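Local coordinates for protein congerin-1 (Conger myriaster, PDB 1C1L) that binds beta-galactosides such as lactose as a homodimeric galectin, although its physiological role is not yet known, at residues F17-G22 and E89-Y94; S77-L82 and D105-E110. One frame throughout, in Å; residues are numbered along the deposited sequence.

Contact 1: F17-G22 and E89-Y94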
loop_
_atom_site.group_PDB
_atom_site.type_symbol
_atom_site.label_atom_id
_atom_site.label_comp_id
_atom_site.label_asym_id
_atom_site.label_seq_id
_atom_site.Cartn_x
_atom_site.Cartn_y
_atom_site.Cartn_z
ATOM N N PHE A 17 -5.408 10.368 -5.420
ATOM C CA PHE A 17 -6.253 10.153 -4.262
ATOM C C PHE A 17 -5.711 8.941 -3.553
ATOM O O PHE A 17 -5.703 7.836 -4.093
ATOM C CB PHE A 17 -7.698 9.892 -4.678
ATOM C CG PHE A 17 -8.294 11.161 -5.253
ATOM C CD1 PHE A 17 -8.027 11.518 -6.577
ATOM C CD2 PHE A 17 -9.056 12.006 -4.447
ATOM C CE1 PHE A 17 -8.511 12.720 -7.088
ATOM C CE2 PHE A 17 -9.540 13.203 -4.964
ATOM C CZ PHE A 17 -9.265 13.561 -6.282
ATOM N N LEU A 18 -5.225 9.139 -2.342
ATOM C CA LEU A 18 -4.719 8.072 -1.506
ATOM C C LEU A 18 -5.792 7.686 -0.491
ATOM O O LEU A 18 -6.248 8.539 0.275
ATOM C CB LEU A 18 -3.465 8.538 -0.775
ATOM C CG LEU A 18 -2.838 7.586 0.230
ATOM C CD1 LEU A 18 -2.213 6.427 -0.522
ATOM C CD2 LEU A 18 -1.775 8.298 1.045
ATOM N N THR A 19 -6.284 6.460 -0.472
ATOM C CA THR A 19 -7.248 6.029 0.528
ATOM C C THR A 19 -6.531 5.109 1.494
ATOM O O THR A 19 -5.794 4.222 1.058
ATOM C CB THR A 19 -8.418 5.280 -0.130
ATOM O OG1 THR A 19 -9.055 6.237 -0.963
ATOM C CG2 THR A 19 -9.440 4.704 0.846
ATOM N N VAL A 20 -6.701 5.334 2.793
ATOM C CA VAL A 20 -6.193 4.428 3.793
ATOM C C VAL A 20 -7.426 3.802 4.439
ATOM O O VAL A 20 -8.455 4.470 4.644
ATOM C CB VAL A 20 -5.333 5.185 4.849
ATOM C CG1 VAL A 20 -4.046 5.643 4.178
ATOM C CG2 VAL A 20 -6.059 6.398 5.413
ATOM N N GLY A 21 -7.373 2.509 4.706
ATOM C CA GLY A 21 -8.461 1.802 5.349
ATOM C C GLY A 21 -7.895 0.935 6.453
ATOM O O GLY A 21 -6.714 0.550 6.424
ATOM N N GLY A 22 -8.712 0.610 7.432
ATOM C CA GLY A 22 -8.264 -0.234 8.508
ATOM C C GLY A 22 -9.327 -0.352 9.576
ATOM O O GLY A 22 -10.485 -0.012 9.343
ATOM N N GLU A 89 -12.217 4.386 6.444
ATOM C CA GLU A 89 -11.472 4.753 5.249
ATOM C C GLU A 89 -11.390 6.265 5.234
ATOM O O GLU A 89 -12.388 6.958 5.525
ATOM C CB GLU A 89 -12.136 4.397 3.941
ATOM C CG GLU A 89 -11.897 2.958 3.577
ATOM C CD GLU A 89 -12.582 2.453 2.317
ATOM O OE1 GLU A 89 -13.149 3.238 1.557
ATOM O OE2 GLU A 89 -12.547 1.252 2.086
ATOM N N ILE A 90 -10.210 6.772 4.938
ATOM C CA ILE A 90 -9.993 8.195 4.792
ATOM C C ILE A 90 -9.241 8.382 3.476
ATOM O O ILE A 90 -8.231 7.714 3.229
ATOM C CB ILE A 90 -9.169 8.726 5.996
ATOM C CG1 ILE A 90 -9.916 8.533 7.311
ATOM C CG2 ILE A 90 -8.889 10.205 5.751
ATOM C CD1 ILE A 90 -8.974 8.713 8.516
ATOM N N THR A 91 -9.722 9.267 2.618
ATOM C CA THR A 91 -9.062 9.589 1.364
ATOM C C THR A 91 -8.452 10.978 1.448
ATOM O O THR A 91 -9.094 11.962 1.838
ATOM C CB THR A 91 -10.049 9.566 0.192
ATOM O OG1 THR A 91 -10.601 8.262 0.177
ATOM C CG2 THR A 91 -9.395 9.922 -1.152
ATOM N N LEU A 92 -7.208 11.055 1.012
ATOM C CA LEU A 92 -6.447 12.279 1.019
ATOM C C LEU A 92 -6.032 12.625 -0.401
ATOM O O LEU A 92 -5.655 11.754 -1.192
ATOM C CB LEU A 92 -5.172 12.136 1.827
ATOM C CG LEU A 92 -5.125 11.545 3.226
ATOM C CD1 LEU A 92 -3.691 11.458 3.715
ATOM C CD2 LEU A 92 -5.886 12.453 4.169
ATOM N N SER A 93 -6.114 13.896 -0.725
ATOM C CA SER A 93 -5.560 14.423 -1.945
ATOM C C SER A 93 -5.036 15.805 -1.575
ATOM O O SER A 93 -5.294 16.313 -0.471
ATOM C CB SER A 93 -6.636 14.502 -3.035
ATOM O OG SER A 93 -7.799 15.252 -2.699
ATOM N N TYR A 94 -4.266 16.439 -2.439
ATOM C CA TYR A 94 -3.732 17.745 -2.138
ATOM C C TYR A 94 -3.311 18.470 -3.396
ATOM O O TYR A 94 -3.151 17.870 -4.467
ATOM C CB TYR A 94 -2.527 17.608 -1.199
ATOM C CG TYR A 94 -1.315 16.866 -1.741
ATOM C CD1 TYR A 94 -1.288 15.467 -1.820
ATOM C CD2 TYR A 94 -0.210 17.616 -2.119
ATOM C CE1 TYR A 94 -0.133 14.827 -2.276
ATOM C CE2 TYR A 94 0.943 16.985 -2.572
ATOM C CZ TYR A 94 0.970 15.597 -2.641
ATOM O OH TYR A 94 2.146 15.003 -3.025
#
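Leu18 and Leu92 face each other as a hydrogen-bonded antiparallel pair: Leu18 N donates a hydrogen bond to Leu92 O at 2.9 Å, and Leu92 N donates one to Leu18 O. Two residues on, Val20 and Ile90 repeat this ring, with Ile90 N to Val20 O at 2.9 Å. N-H...O angles of at least 159° make all four bonds nearly straight. Their carbonyls take CA-H contacts, the shortest from Glu89 CA to Val20 O at 3.1 Å. Between the rings, Thr19 and Thr91 form a non-hydrogen-bonded pair whose hydroxyls join, OG1 to OG1 at 2.8 Å. Each OG1 lies opposite its carbonyl carbon (chi1 -64° and -58°), which leans the hydroxyls toward each other over the face that carries both threonines. Glu89 CG lies near Gly21 CA, but OE2 is hydrogen-bonded to Tyr87 OH. At the far end Ser93 CB sits over the Phe17 ring, 4.1 Å from the centroid, a CH-pi contact, while Thr91 CG2 meets the ring edge. Strand 18-24 lies between strands 87-94 and 129-136, with Leu18, Val20, Ile90 and Leu92 on one face; the last three meet strand 30-35 of the opposing sheet, and Leu18 packs on Leu5 of the second subunit.

Contact 2: S77-L82 and D105-E110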
loop_
_atom_site.group_PDB
_atom_site.type_symbol
_atom_site.label_atom_id
_atom_site.label_comp_id
_atom_site.label_asym_id
_atom_site.label_seq_id
_atom_site.Cartn_x
_atom_site.Cartn_y
_atom_site.Cartn_z
ATOM N N SER A 77 -11.376 19.901 14.917
ATOM C CA SER A 77 -12.754 19.777 14.501
ATOM C C SER A 77 -13.419 18.857 15.501
ATOM O O SER A 77 -12.790 17.910 15.980
ATOM C CB SER A 77 -12.859 19.149 13.109
ATOM O OG SER A 77 -14.225 18.975 12.721
ATOM N N THR A 78 -14.690 19.087 15.842
ATOM C CA THR A 78 -15.410 18.104 16.627
ATOM C C THR A 78 -16.503 17.477 15.774
ATOM O O THR A 78 -17.509 16.960 16.267
ATOM C CB THR A 78 -16.030 18.731 17.880
ATOM O OG1 THR A 78 -16.809 19.855 17.459
ATOM C CG2 THR A 78 -14.947 18.991 18.906
ATOM N N ASN A 79 -16.392 17.537 14.446
ATOM C CA ASN A 79 -17.362 16.891 13.574
ATOM C C ASN A 79 -16.790 15.476 13.428
ATOM O O ASN A 79 -16.132 15.124 12.447
ATOM C CB ASN A 79 -17.418 17.639 12.243
ATOM C CG ASN A 79 -18.637 17.197 11.447
ATOM O OD1 ASN A 79 -19.385 16.329 11.888
ATOM N ND2 ASN A 79 -18.912 17.774 10.291
ATOM N N PHE A 80 -16.963 14.704 14.494
ATOM C CA PHE A 80 -16.305 13.410 14.641
ATOM C C PHE A 80 -17.245 12.259 14.315
ATOM O O PHE A 80 -18.293 12.131 14.946
ATOM C CB PHE A 80 -15.813 13.345 16.071
ATOM C CG PHE A 80 -14.810 12.250 16.396
ATOM C CD1 PHE A 80 -15.234 10.951 16.698
ATOM C CD2 PHE A 80 -13.457 12.580 16.478
ATOM C CE1 PHE A 80 -14.298 9.996 17.096
ATOM C CE2 PHE A 80 -12.527 11.616 16.879
ATOM C CZ PHE A 80 -12.947 10.327 17.197
ATOM N N THR A 81 -16.916 11.396 13.352
ATOM C CA THR A 81 -17.849 10.363 12.935
ATOM C C THR A 81 -17.345 8.929 13.058
ATOM O O THR A 81 -18.076 7.987 12.728
ATOM C CB THR A 81 -18.290 10.671 11.457
ATOM O OG1 THR A 81 -17.119 10.713 10.641
ATOM C CG2 THR A 81 -19.032 12.001 11.328
ATOM N N LEU A 82 -16.098 8.719 13.482
ATOM C CA LEU A 82 -15.594 7.357 13.597
ATOM C C LEU A 82 -15.966 6.777 14.958
ATOM O O LEU A 82 -16.245 7.510 15.914
ATOM C CB LEU A 82 -14.067 7.332 13.393
ATOM C CG LEU A 82 -13.490 7.900 12.083
ATOM C CD1 LEU A 82 -12.001 7.585 12.010
ATOM C CD2 LEU A 82 -14.177 7.275 10.874
ATOM N N ASP A 105 -18.196 8.425 5.004
ATOM C CA ASP A 105 -19.397 8.674 5.797
ATOM C C ASP A 105 -19.243 9.781 6.832
ATOM O O ASP A 105 -20.059 9.944 7.741
ATOM C CB ASP A 105 -19.831 7.374 6.504
ATOM C CG ASP A 105 -20.203 6.249 5.552
ATOM O OD1 ASP A 105 -20.873 6.504 4.552
ATOM O OD2 ASP A 105 -19.815 5.111 5.820
ATOM N N GLY A 106 -18.224 10.608 6.647
ATOM C CA GLY A 106 -17.928 11.677 7.556
ATOM C C GLY A 106 -17.700 12.969 6.811
ATOM O O GLY A 106 -18.142 13.122 5.673
ATOM N N PRO A 107 -17.059 13.937 7.442
ATOM C CA PRO A 107 -16.813 15.227 6.837
ATOM C C PRO A 107 -15.651 15.241 5.862
ATOM O O PRO A 107 -14.810 14.332 5.737
ATOM C CB PRO A 107 -16.632 16.119 8.045
ATOM C CG PRO A 107 -15.848 15.214 8.973
ATOM C CD PRO A 107 -16.597 13.892 8.828
ATOM N N ASN A 108 -15.646 16.354 5.165
ATOM C CA ASN A 108 -14.554 16.703 4.297
ATOM C C ASN A 108 -13.886 17.841 5.033
ATOM O O ASN A 108 -14.558 18.768 5.508
ATOM C CB ASN A 108 -15.059 17.176 2.946
ATOM C CG ASN A 108 -15.792 16.051 2.248
ATOM O OD1 ASN A 108 -16.848 16.242 1.659
ATOM N ND2 ASN A 108 -15.324 14.816 2.278
ATOM N N LEU A 109 -12.580 17.769 5.215
ATOM C CA LEU A 109 -11.821 18.798 5.913
ATOM C C LEU A 109 -10.717 19.290 4.996
ATOM O O LEU A 109 -10.382 18.625 4.013
ATOM C CB LEU A 109 -11.205 18.238 7.201
ATOM C CG LEU A 109 -12.167 17.668 8.244
ATOM C CD1 LEU A 109 -11.438 16.887 9.320
ATOM C CD2 LEU A 109 -12.937 18.828 8.838
ATOM N N GLU A 110 -10.167 20.474 5.231
ATOM C CA GLU A 110 -9.043 20.994 4.474
ATOM C C GLU A 110 -8.001 21.362 5.492
ATOM O O GLU A 110 -8.341 21.657 6.640
ATOM C CB GLU A 110 -9.370 22.248 3.728
ATOM C CG GLU A 110 -10.291 21.964 2.569
ATOM C CD GLU A 110 -10.851 23.194 1.874
ATOM O OE1 GLU A 110 -10.506 24.323 2.222
ATOM O OE2 GLU A 110 -11.653 23.013 0.968
#
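Pro107 presents its ring to Asn79 and Thr81, and the way these three groups are turned accounts for most of the contact. Asn79 runs past the proline in the opposite direction, its amide nitrogen ND2 lying 3.6 Å from Pro107 CB. With CG trans to the backbone N (chi1 -167°), the amide is carried alongside the ring. The backbone carbonyl of the same residue meets the ring's outer carbon, Asn79 O to Pro107 CG at 3.5 Å. Thr81 approaches the CD corner of the ring tip to tip: its OG1 is 3.7 Å from Pro107 CD and closer still to the preceding residue, 3.3 Å from Gly106 CA. The hydroxyl thus rests against the glycine's CA, and Thr81 CG2 also lies near Gly106 CA, at 3.9 Å. Farther along, Ser77 and Leu109 meet more loosely, OG to CD2 at 4.1 Å. The serine oxygen has a polar partner within its own segment: Asn79 N donates to Ser77 OG at 3.1 Å with an angle of 166°, closing an ST turn. Asn79 is itself the centre of an inverse gamma turn. No hydrogen bond crosses between 77-82 and 105-110, and the two run nearly opposite, 169° apart. What results is a surface contact of the galectin beta-sandwich, in which the link leaving edge strand 75-77 of one sheet packs on the approach to edge strand 108-112 of the other.

In the fold
Contacts 1 and 2 have centres 13 Å apart and approach within about 5 Å at their nearest atoms, without touching. Their segments alternate along the chain: 77-82 falls between the two partners of contact 1, and 105-110 follows the second. Both reach the same five-stranded sheet, contact 1 through its inner strands 18-24 and 87-94, contact 2 at its edge strand 108-112, with strand 98-103 between. No residue of either contact lines the bound lactose, although Ser77 ends the predicted galactoside-binding segment. The side chain of Ile90 lies about 14 Å from the bound galactose, and that of Ser77 about 13 Å from both galactose and glucose. Strand 75-77 also carries Arg76, a pocket residue.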